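Local coordinates for protein short-chain dehydrogenase/reductase SDR (Vibrio parahaemolyticus, PDB 3GUY) that probably catalyses NAD(P)(H)-dependent oxidation or reduction of a substrate not yet identified, as a member of the short-chain dehydrogenase/reductase family, at residues G14-L17 / A18-Y21; G32-E35 / S36-S39; L56-H59 / Q60-E63; Q95-T98 / L99-N103; F193-A196 / E197-A200. The protein carries 2 engineered substitutions. All coordinates share one frame; numbering follows the deposited sequence.

How the interactions relate
From the N terminus, all five contacts are local ones, within a helix or at its start, that follow one another in series, none nested in or crossing another. Interaction 1 lies inside helix 12-23, the first crossover helix of the Rossmann fold. Interaction 2 turns the chain from strand 28-32 into helix 35-42, interaction 3 opens helix 59-67 after strand 51-53, and interaction 5 starts helix 196-207; each of these three helices is capped by a serine. Interaction 4 lies in the long helix 93-118. Two pairs meet in space: A200 packs on E16 and L20 between interactions 1 and 5, and A57 CB touches E101 O between interactions 3 and 4.

Interaction 1 of 5, residues G14-L17 / A18-Y21; sequences GAEL and AKLY
The backbone ladder of helix 12-23 supplies the strongest polar links between G14-L17 and A18-Y21. The bond from Y21 N to L17 O is the straightest of its four rungs, 3.0 Å with an N-H...O angle of 165°; A18 N bonds to G14 O, K19 N to A15 O, and L20 N to E16 O at a longer 3.3 Å.

Outside the ladder, the carboxylate of E16 and the ammonium of K19 form an i to i+3 salt bridge. It is a long one, with E16 OE2 3.4 Å from K19 NZ and the hydrogen bond weak. The two side chains run side by side in the same direction. Both leave the backbone with CG anti to the carbonyl carbon, but E16 then folds at chi2 (-50°) while K19 stays extended, which brings the shorter acid alongside the end of the longer base. The lysine's methylenes are used as well: K19 CD lies 3.7 Å from E16 OE1, and K19 CG passes 3.4 Å from the carbonyl A15 O.

The apolar pair is L17 CB with Y21 CE2, at 4.3 Å. Separately, the ring carbon Y21 CD2 comes within 3.2 Å of the carbonyl oxygen L17 O. This is the helix of the first beta-alpha-beta unit of the Rossmann fold: A18 and Y21 pack on strands 4-7 and 28-32, and Y21 also meets H204 edge-to-face. E16 has both a charged end and a packing role, lying with L20 against helix 196-207. The chemistry thus sets a weak, partly exposed ion pair against buried A18 and Y21 on the sheet.

Interaction 2 of 5, residues G32-E35 / S36-S39; sequences GRSE and SKLS
S34 caps the amino end of helix 35-42 by accepting, through OG, a hydrogen bond from K37 N, the classic serine N-cap at the point where the second strand of the Rossmann fold, 28-32, gives way to a helix. The bond measures 3.2 Å and is nearly straight, at 168°. It depends on the serine's rotamer: with OG trans to its own nitrogen (chi1 -179°), the hydroxyl swings forward over the first turn toward K37 N. The amide one residue earlier, S36 N, is served by a water that accepts its proton at 2.7 Å, and that same water is also hydrogen-bonded to both S34 OG and S36 OG, so the solvent extends the cap.

Backbone bonds then take over, L38 N to S34 O and S39 N to E35 O, both 2.9 Å.

E35 also carries its CG opposite the backbone N, and its chain runs out extended, its side chain packing on Y51 and A53 of strand 51-53. The hydroxyl of S39 lies at weak bonding distance from E35 O, but Y51 OH is its stronger partner. K37 keeps its CB 3.8 Å from S34 OG while the rest of its chain leads away from the turn.

The hydrophobic side of the turn belongs to L38. Its CG lies beside the backbone N (chi1 -70°), which directs the branched end back to the backbone of G32. L38 CD1 comes to rest 3.5 Å from G32 N.

Interaction 3 of 5, residues L56-H59 / Q60-E63; sequences LASH and QEVE
L56 meets the following helix through one methyl, its CD2 lying 3.6 Å from V62 CG2, with the two side chains crossing at about a right angle. Its carbonyl is close to the same methyl of V62, yet finds its polar partner in N109 ND2 of helix 93-118. V62 has CG2 anti to its carbonyl carbon, which turns that branch back toward the loop.

Two residues on, S58 provides the side-chain N-cap of helix 59-67: OG accepts from E61 N at 3.2 Å and 163°, while S58 O receives V62 N. The hydroxyl serves twice: it also donates weakly to Q60 OE1, 3.4 Å from S58 OG. E61 lays its CB and CG along the serine, with CG 3.5 Å from S58 OG, and sends OE1 to D55 N.

H59 adopts the less common rotamer with CG between N and the carbonyl carbon (chi1 72°), which stands the imidazole over the side chain of Q60. The glutamine, bent at chi2, lays its amide almost flat beneath the ring, the planes 18° apart. Q60 OE1 sits 3.4 Å from the ring plane, offset toward the rim, and Q60 CG makes a CH-pi contact 4.2 Å from the centroid. H59 also packs on P93 of the second subunit, and H59 O accepts E63 N at 3.0 Å.

Interaction 4 of 5, residues Q95-T98 / L99-N103; sequences QIQT and LIENN
Helix 93-118 is the long helix that follows strand 75-78 in this Rossmann fold, and two turns near its amino end are joined by an i to i+4 side-chain bond from Q97 to E101. Q97 NE2 donates to E101 OE2 over 3.1 Å in a nearly straight bond, 164°. The acceptor lies almost in the plane of the amide, whereas the amide nitrogen approaches the carboxylate from above its plane, and the two flat groups stand 68° apart. Q97 reaches this position with CG anti to the backbone N (chi1 -177°) and a bend at chi2, which folds its end across the extended E101.

T98 and N102 lie side by side, pointing the same way. The threonine methyl, T98 CG2, touches N102 ND2 at 3.4 Å, an amide nitrogen hydrogen-bonded to S82 OG, while T98 OG1 turns back to E94 O.

The apolar part of the contact is I96 CG2 with I100 CD1, at 4.3 Å. These isoleucines pack on I108 and I100 of the second subunit and on helix 141-160 of their own chain, so the turn contributes to a subunit interface.

Regular backbone bonds run from L99 N to Q95 O through N102 N to T98 O, and the helix widens to a pi-type turn at 100-103. N103 OD1 accepts from K147 NZ and ND2 also bonds S82 O, consistent with the Asn and Lys of the Asn-Ser-Tyr-Lys active-site set of classical short-chain dehydrogenases. L99 O takes two donors from this asparagine, N103 N at 3.1 Å and N103 ND2 at 2.8 Å, the latter in the carbonyl plane on a lone pair.

Interaction 5 of 5, residues F193-A196 / E197-A200; sequences FMSA and EDAA
The backbone changes from an extended path at M194 and S195 to helical angles at A196, and two bonds of 2.9 Å close the first turn, A199 N to S195 O and A200 N to A196 O. S195 is the N-cap of helix 196-207, which precedes the last strand of the Rossmann sheet. Its OG accepts from D198 N at 2.8 Å with an angle of 157°. The hydroxyl stands between the backbone N and the carbonyl carbon (chi1 80°), an orientation that keeps S195 OG over the turn, 3.2 Å from D198 CG.

D198 answers through water: one molecule accepts from S195 N at 2.7 Å and donates to D198 OD2, bridging the residue before the helix to the carboxylate in its first turn. That carboxylate, close to the amino end of a helix, would probably be favoured in its charged form.

A196 and A200 meet E16 of helix 12-23, D198 packs on G211 of the third subunit, and M194 leans on strand 214-222. Within the turn, the thioether sulfur M194 SD lies 3.9 Å from A199 CB.

Interaction 1 of 5, residues G14-L17 / A18-Y21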
loop_
_atom_site.group_PDB
_atom_site.type_symbol
_atom_site.label_atom_id
_atom_site.label_comp_id
_atom_site.label_asym_id
_atom_site.label_seq_id
_atom_site.Cartn_x
_atom_site.Cartn_y
_atom_site.Cartn_z
ATOM N N GLY D 14 10.457 22.765 9.974
ATOM C CA GLY D 14 10.265 22.978 11.414
ATOM C C GLY D 14 10.397 24.437 11.822
ATOM O O GLY D 14 9.596 24.915 12.620
ATOM N N ALA D 15 11.392 25.148 11.271
ATOM C CA ALA D 15 11.648 26.575 11.621
ATOM C C ALA D 15 10.565 27.468 11.003
ATOM O O ALA D 15 10.065 28.407 11.663
ATOM C CB ALA D 15 13.057 27.054 11.149
ATOM N N GLU D 16 10.197 27.160 9.748
ATOM C CA GLU D 16 9.124 27.918 9.044
ATOM C C GLU D 16 7.776 27.693 9.692
ATOM O O GLU D 16 6.988 28.626 9.789
ATOM C CB GLU D 16 9.075 27.560 7.567
ATOM C CG GLU D 16 10.334 27.954 6.853
ATOM C CD GLU D 16 10.736 29.409 7.124
ATOM O OE1 GLU D 16 9.884 30.328 6.997
ATOM O OE2 GLU D 16 11.913 29.622 7.493
ATOM N N LEU D 17 7.505 26.479 10.176
ATOM C CA LEU D 17 6.267 26.249 10.952
ATOM C C LEU D 17 6.312 27.052 12.267
ATOM O O LEU D 17 5.309 27.631 12.705
ATOM C CB LEU D 17 6.046 24.754 11.255
ATOM C CG LEU D 17 5.365 23.903 10.179
ATOM C CD1 LEU D 17 5.515 22.394 10.556
ATOM C CD2 LEU D 17 3.877 24.281 9.933
ATOM N N ALA D 18 7.486 27.097 12.902
ATOM C CA ALA D 18 7.607 27.879 14.133
ATOM C C ALA D 18 7.153 29.340 13.876
ATOM O O ALA D 18 6.364 29.898 14.640
ATOM C CB ALA D 18 9.043 27.812 14.708
ATOM N N LYS D 19 7.623 29.923 12.775
ATOM C CA LYS D 19 7.330 31.320 12.453
ATOM C C LYS D 19 5.832 31.567 12.237
ATOM O O LYS D 19 5.305 32.584 12.726
ATOM C CB LYS D 19 8.135 31.766 11.238
ATOM C CG LYS D 19 9.594 31.767 11.515
ATOM C CD LYS D 19 10.400 31.988 10.270
ATOM C CE LYS D 19 11.876 32.030 10.594
ATOM N NZ LYS D 19 12.645 32.359 9.355
ATOM N N LEU D 20 5.134 30.649 11.550
ATOM C CA LEU D 20 3.693 30.829 11.288
ATOM C C LEU D 20 2.865 30.673 12.565
ATOM O O LEU D 20 1.847 31.381 12.757
ATOM C CB LEU D 20 3.169 29.857 10.210
ATOM C CG LEU D 20 3.723 29.886 8.771
ATOM C CD1 LEU D 20 3.088 28.711 8.013
ATOM C CD2 LEU D 20 3.490 31.191 7.995
ATOM N N TYR D 21 3.261 29.758 13.439
ATOM C CA TYR D 21 2.542 29.581 14.707
ATOM C C TYR D 21 2.799 30.805 15.619
ATOM O O TYR D 21 1.885 31.326 16.228
ATOM C CB TYR D 21 2.995 28.325 15.463
ATOM C CG TYR D 21 2.449 27.010 14.989
ATOM C CD1 TYR D 21 1.070 26.744 15.023
ATOM C CD2 TYR D 21 3.300 26.005 14.538
ATOM C CE1 TYR D 21 0.560 25.526 14.607
ATOM C CE2 TYR D 21 2.796 24.782 14.119
ATOM C CZ TYR D 21 1.430 24.546 14.166
ATOM O OH TYR D 21 0.939 23.329 13.762
#

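Interaction 2 of 5, residues G32-E35 / S36-S39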
loop_
_atom_site.group_PDB
_atom_site.type_symbol
_atom_site.label_atom_id
_atom_site.label_comp_id
_atom_site.label_asym_id
_atom_site.label_seq_id
_atom_site.Cartn_x
_atom_site.Cartn_y
_atom_site.Cartn_z
ATOM N N GLY D 32 16.255 21.166 18.444
ATOM C CA GLY D 32 17.110 20.854 17.285
ATOM C C GLY D 32 18.441 20.413 17.844
ATOM O O GLY D 32 18.602 20.318 19.076
ATOM N N ARG D 33 19.417 20.168 16.971
ATOM C CA ARG D 33 20.715 19.681 17.460
ATOM C C ARG D 33 21.630 20.835 17.859
ATOM O O ARG D 33 22.407 20.681 18.794
ATOM C CB ARG D 33 21.365 18.664 16.503
ATOM C CG ARG D 33 20.737 17.221 16.666
ATOM C CD ARG D 33 21.662 16.047 16.249
ATOM N NE ARG D 33 22.534 16.349 15.099
ATOM C CZ ARG D 33 22.147 16.390 13.820
ATOM N NH1 ARG D 33 20.885 16.171 13.480
ATOM N NH2 ARG D 33 23.030 16.665 12.860
ATOM N N SER D 34 21.453 21.989 17.218
ATOM C CA SER D 34 22.307 23.162 17.382
ATOM C C SER D 34 21.659 24.336 18.118
ATOM O O SER D 34 20.855 25.054 17.546
ATOM C CB SER D 34 22.734 23.651 16.002
ATOM O OG SER D 34 23.583 24.764 16.102
ATOM N N GLU D 35 22.047 24.543 19.370
ATOM C CA GLU D 35 21.643 25.728 20.124
ATOM C C GLU D 35 21.990 27.044 19.388
ATOM O O GLU D 35 21.176 27.993 19.387
ATOM C CB GLU D 35 22.224 25.677 21.548
ATOM C CG GLU D 35 22.161 26.981 22.327
ATOM C CD GLU D 35 22.147 26.777 23.851
ATOM O OE1 GLU D 35 22.180 25.600 24.313
ATOM O OE2 GLU D 35 22.109 27.804 24.590
ATOM N N SER D 36 23.143 27.105 18.719
ATOM C CA SER D 36 23.458 28.304 17.914
ATOM C C SER D 36 22.373 28.605 16.867
ATOM O O SER D 36 21.787 29.689 16.860
ATOM C CB SER D 36 24.848 28.208 17.264
ATOM O OG SER D 36 25.876 28.402 18.247
ATOM N N LYS D 37 22.098 27.646 15.988
ATOM C CA LYS D 37 20.952 27.760 15.032
ATOM C C LYS D 37 19.530 27.973 15.681
ATOM O O LYS D 37 18.745 28.792 15.200
ATOM C CB LYS D 37 20.944 26.558 14.070
ATOM C CG LYS D 37 21.785 26.764 12.821
ATOM C CD LYS D 37 22.177 25.428 12.166
ATOM C CE LYS D 37 23.349 25.608 11.186
ATOM N NZ LYS D 37 24.517 24.715 11.492
ATOM N N LEU D 38 19.196 27.244 16.746
ATOM C CA LEU D 38 17.961 27.489 17.504
ATOM C C LEU D 38 17.803 28.951 17.984
ATOM O O LEU D 38 16.786 29.584 17.718
ATOM C CB LEU D 38 17.830 26.523 18.698
ATOM C CG LEU D 38 17.547 25.044 18.369
ATOM C CD1 LEU D 38 17.776 24.140 19.570
ATOM C CD2 LEU D 38 16.120 24.849 17.804
ATOM N N SER D 39 18.809 29.485 18.676
ATOM C CA SER D 39 18.870 30.912 19.018
ATOM C C SER D 39 18.421 31.806 17.869
ATOM O O SER D 39 17.542 32.641 18.051
ATOM C CB SER D 39 20.304 31.323 19.394
ATOM O OG SER D 39 20.589 30.967 20.727
HETATM O O HOH W 1 25.425 25.603 18.689
#

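Interaction 3 of 5, residues L56-H59 / Q60-E63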
loop_
_atom_site.group_PDB
_atom_site.type_symbol
_atom_site.label_atom_id
_atom_site.label_comp_id
_atom_site.label_asym_id
_atom_site.label_seq_id
_atom_site.Cartn_x
_atom_site.Cartn_y
_atom_site.Cartn_z
ATOM N N LEU D 56 17.724 13.640 19.660
ATOM C CA LEU D 56 16.517 12.835 19.822
ATOM C C LEU D 56 16.787 11.315 19.702
ATOM O O LEU D 56 15.939 10.505 20.064
ATOM C CB LEU D 56 15.467 13.267 18.794
ATOM C CG LEU D 56 15.050 14.747 18.924
ATOM C CD1 LEU D 56 14.105 15.147 17.806
ATOM C CD2 LEU D 56 14.431 15.051 20.285
ATOM N N ALA D 57 17.964 10.945 19.210
ATOM C CA ALA D 57 18.359 9.521 19.136
ATOM C C ALA D 57 18.671 8.957 20.513
ATOM O O ALA D 57 18.841 7.781 20.667
ATOM C CB ALA D 57 19.560 9.325 18.167
ATOM N N SER D 58 18.702 9.824 21.519
ATOM C CA SER D 58 18.939 9.467 22.899
ATOM C C SER D 58 17.637 9.446 23.644
ATOM O O SER D 58 16.981 10.475 23.792
ATOM C CB SER D 58 19.873 10.537 23.500
ATOM O OG SER D 58 20.035 10.338 24.874
ATOM N N HIS D 59 17.243 8.294 24.165
ATOM C CA HIS D 59 15.989 8.253 24.884
ATOM C C HIS D 59 16.057 9.067 26.185
ATOM O O HIS D 59 15.042 9.652 26.601
ATOM C CB HIS D 59 15.467 6.830 25.095
ATOM C CG HIS D 59 16.226 6.030 26.096
ATOM N ND1 HIS D 59 15.919 6.038 27.438
ATOM C CD2 HIS D 59 17.262 5.165 25.949
ATOM C CE1 HIS D 59 16.737 5.219 28.080
ATOM N NE2 HIS D 59 17.559 4.676 27.199
ATOM N N GLN D 60 17.244 9.168 26.782
ATOM C CA GLN D 60 17.432 10.002 27.999
ATOM C C GLN D 60 17.231 11.499 27.679
ATOM O O GLN D 60 16.559 12.226 28.418
ATOM C CB GLN D 60 18.810 9.762 28.622
ATOM C CG GLN D 60 19.050 8.296 29.064
ATOM C CD GLN D 60 19.647 7.371 27.987
ATOM O OE1 GLN D 60 19.496 7.581 26.770
ATOM N NE2 GLN D 60 20.329 6.317 28.450
ATOM N N GLU D 61 17.804 11.959 26.575
ATOM C CA GLU D 61 17.649 13.360 26.228
ATOM C C GLU D 61 16.179 13.701 25.878
ATOM O O GLU D 61 15.695 14.794 26.223
ATOM C CB GLU D 61 18.636 13.786 25.131
ATOM C CG GLU D 61 20.112 13.775 25.607
ATOM C CD GLU D 61 21.090 14.529 24.677
ATOM O OE1 GLU D 61 20.708 15.530 24.016
ATOM O OE2 GLU D 61 22.278 14.128 24.636
ATOM N N VAL D 62 15.462 12.769 25.251
ATOM C CA VAL D 62 14.047 12.983 24.911
ATOM C C VAL D 62 13.146 13.001 26.165
ATOM O O VAL D 62 12.217 13.800 26.274
ATOM C CB VAL D 62 13.568 11.940 23.868
ATOM C CG1 VAL D 62 12.073 11.957 23.712
ATOM C CG2 VAL D 62 14.271 12.217 22.538
ATOM N N GLU D 63 13.450 12.136 27.117
ATOM C CA GLU D 63 12.729 12.091 28.378
ATOM C C GLU D 63 12.956 13.410 29.145
ATOM O O GLU D 63 12.022 13.966 29.684
ATOM C CB GLU D 63 13.152 10.824 29.149
ATOM C CG GLU D 63 12.830 10.734 30.637
ATOM C CD GLU D 63 13.982 10.017 31.364
ATOM O OE1 GLU D 63 14.094 8.775 31.217
ATOM O OE2 GLU D 63 14.807 10.706 32.015
#

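Interaction 4 of 5, residues Q95-T98 / L99-N103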
loop_
_atom_site.group_PDB
_atom_site.type_symbol
_atom_site.label_atom_id
_atom_site.label_comp_id
_atom_site.label_asym_id
_atom_site.label_seq_id
_atom_site.Cartn_x
_atom_site.Cartn_y
_atom_site.Cartn_z
ATOM N N GLN D 95 27.170 5.991 7.718
ATOM C CA GLN D 95 26.151 6.932 7.281
ATOM C C GLN D 95 24.713 6.354 7.277
ATOM O O GLN D 95 23.761 7.078 7.534
ATOM C CB GLN D 95 26.509 7.454 5.906
ATOM C CG GLN D 95 27.660 8.471 5.950
ATOM C CD GLN D 95 27.199 9.811 5.546
ATOM O OE1 GLN D 95 26.303 10.436 6.195
ATOM N NE2 GLN D 95 27.745 10.274 4.432
ATOM N N ILE D 96 24.581 5.069 6.957
ATOM C CA ILE D 96 23.302 4.374 7.085
ATOM C C ILE D 96 22.864 4.326 8.558
ATOM O O ILE D 96 21.706 4.541 8.863
ATOM C CB ILE D 96 23.325 2.925 6.498
ATOM C CG1 ILE D 96 23.634 2.938 4.969
ATOM C CG2 ILE D 96 22.026 2.195 6.896
ATOM C CD1 ILE D 96 23.929 1.539 4.323
ATOM N N GLN D 97 23.787 4.026 9.459
ATOM C CA GLN D 97 23.493 4.047 10.878
ATOM C C GLN D 97 23.012 5.422 11.365
ATOM O O GLN D 97 22.079 5.477 12.126
ATOM C CB GLN D 97 24.688 3.567 11.733
ATOM C CG GLN D 97 24.374 3.511 13.264
ATOM C CD GLN D 97 23.093 2.746 13.628
ATOM O OE1 GLN D 97 22.788 1.719 13.034
ATOM N NE2 GLN D 97 22.328 3.254 14.622
ATOM N N THR D 98 23.653 6.499 10.915
ATOM C CA THR D 98 23.212 7.874 11.212
ATOM C C THR D 98 21.799 8.160 10.719
ATOM O O THR D 98 20.996 8.850 11.394
ATOM C CB THR D 98 24.150 8.891 10.563
ATOM O OG1 THR D 98 25.460 8.666 11.068
ATOM C CG2 THR D 98 23.701 10.322 10.841
ATOM N N LEU D 99 21.498 7.644 9.526
ATOM C CA LEU D 99 20.159 7.795 8.960
ATOM C C LEU D 99 19.092 7.153 9.868
ATOM O O LEU D 99 18.011 7.731 10.081
ATOM C CB LEU D 99 20.101 7.168 7.567
ATOM C CG LEU D 99 18.992 7.548 6.609
ATOM C CD1 LEU D 99 18.975 9.064 6.372
ATOM C CD2 LEU D 99 19.209 6.711 5.303
ATOM N N ILE D 100 19.398 5.952 10.371
ATOM C CA ILE D 100 18.510 5.217 11.254
ATOM C C ILE D 100 18.283 5.995 12.545
ATOM O O ILE D 100 17.147 6.185 12.995
ATOM C CB ILE D 100 19.053 3.779 11.591
ATOM C CG1 ILE D 100 18.994 2.858 10.351
ATOM C CG2 ILE D 100 18.186 3.150 12.682
ATOM C CD1 ILE D 100 19.745 1.559 10.461
ATOM N N GLU D 101 19.378 6.477 13.130
ATOM C CA GLU D 101 19.303 7.277 14.360
ATOM C C GLU D 101 18.492 8.555 14.192
ATOM O O GLU D 101 17.576 8.817 14.983
ATOM C CB GLU D 101 20.711 7.623 14.844
ATOM C CG GLU D 101 21.500 6.409 15.321
ATOM C CD GLU D 101 23.017 6.677 15.434
ATOM O OE1 GLU D 101 23.507 7.792 15.078
ATOM O OE2 GLU D 101 23.738 5.753 15.875
ATOM N N ASN D 102 18.808 9.336 13.167
ATOM C CA ASN D 102 18.165 10.645 12.958
ATOM C C ASN D 102 16.690 10.572 12.540
ATOM O O ASN D 102 15.946 11.551 12.741
ATOM C CB ASN D 102 18.857 11.463 11.887
ATOM C CG ASN D 102 20.283 11.864 12.222
ATOM O OD1 ASN D 102 20.755 11.711 13.351
ATOM N ND2 ASN D 102 21.013 12.336 11.178
ATOM N N ASN D 103 16.267 9.471 11.890
ATOM C CA ASN D 103 14.887 9.345 11.387
ATOM C C ASN D 103 14.031 8.384 12.208
ATOM O O ASN D 103 12.956 8.745 12.717
ATOM C CB ASN D 103 14.879 8.912 9.923
ATOM C CG ASN D 103 15.478 9.968 9.002
ATOM O OD1 ASN D 103 14.790 10.914 8.593
ATOM N ND2 ASN D 103 16.758 9.806 8.652
#

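Interaction 5 of 5, residues F193-A196 / E197-A200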
loop_
_atom_site.group_PDB
_atom_site.type_symbol
_atom_site.label_atom_id
_atom_site.label_comp_id
_atom_site.label_asym_id
_atom_site.label_seq_id
_atom_site.Cartn_x
_atom_site.Cartn_y
_atom_site.Cartn_z
ATOM N N PHE D 193 12.641 23.276 -6.205
ATOM C CA PHE D 193 12.055 22.691 -5.000
ATOM C C PHE D 193 10.821 23.430 -4.518
ATOM O O PHE D 193 10.603 24.581 -4.838
ATOM C CB PHE D 193 13.068 22.715 -3.847
ATOM C CG PHE D 193 14.407 22.159 -4.209
ATOM C CD1 PHE D 193 15.543 22.980 -4.212
ATOM C CD2 PHE D 193 14.534 20.824 -4.586
ATOM C CE1 PHE D 193 16.790 22.468 -4.570
ATOM C CE2 PHE D 193 15.774 20.303 -4.945
ATOM C CZ PHE D 193 16.907 21.126 -4.937
ATOM N N MET D 194 10.027 22.732 -3.717
ATOM C CA MET D 194 9.024 23.354 -2.894
ATOM C C MET D 194 9.803 23.950 -1.731
ATOM O O MET D 194 10.491 23.224 -1.013
ATOM C CB MET D 194 8.016 22.304 -2.395
ATOM C CG MET D 194 6.908 22.837 -1.515
ATOM S SD MET D 194 5.623 21.641 -1.135
ATOM C CE MET D 194 6.551 20.177 -0.650
ATOM N N SER D 195 9.686 25.268 -1.545
ATOM C CA SER D 195 10.355 25.939 -0.428
ATOM C C SER D 195 9.736 25.495 0.888
ATOM O O SER D 195 8.510 25.256 0.950
ATOM C CB SER D 195 10.203 27.467 -0.538
ATOM O OG SER D 195 8.921 27.878 -0.073
ATOM N N ALA D 196 10.564 25.447 1.939
ATOM C CA ALA D 196 10.077 25.212 3.283
ATOM C C ALA D 196 8.983 26.196 3.714
ATOM O O ALA D 196 8.023 25.808 4.411
ATOM C CB ALA D 196 11.221 25.222 4.274
ATOM N N GLU D 197 9.150 27.462 3.315
ATOM C CA GLU D 197 8.159 28.520 3.569
ATOM C C GLU D 197 6.803 28.113 3.002
ATOM O O GLU D 197 5.813 28.170 3.697
ATOM C CB GLU D 197 8.628 29.840 2.929
ATOM C CG GLU D 197 7.777 31.078 3.213
ATOM C CD GLU D 197 8.428 32.382 2.681
ATOM O OE1 GLU D 197 7.907 32.980 1.724
ATOM O OE2 GLU D 197 9.473 32.809 3.213
ATOM N N ASP D 198 6.767 27.685 1.744
ATOM C CA ASP D 198 5.467 27.393 1.082
ATOM C C ASP D 198 4.875 26.078 1.587
ATOM O O ASP D 198 3.669 26.011 1.869
ATOM C CB ASP D 198 5.583 27.395 -0.443
ATOM C CG ASP D 198 5.955 28.780 -0.998
ATOM O OD1 ASP D 198 5.674 29.790 -0.311
ATOM O OD2 ASP D 198 6.520 28.836 -2.108
ATOM N N ALA D 199 5.717 25.056 1.754
ATOM C CA ALA D 199 5.259 23.779 2.393
ATOM C C ALA D 199 4.636 24.034 3.737
ATOM O O ALA D 199 3.541 23.519 4.065
ATOM C CB ALA D 199 6.434 22.781 2.550
ATOM N N ALA D 200 5.313 24.878 4.533
ATOM C CA ALA D 200 4.854 25.147 5.898
ATOM C C ALA D 200 3.513 25.879 5.840
ATOM O O ALA D 200 2.650 25.602 6.649
ATOM C CB ALA D 200 5.885 25.953 6.690
HETATM O O HOH W 2 8.320 27.027 -3.140
#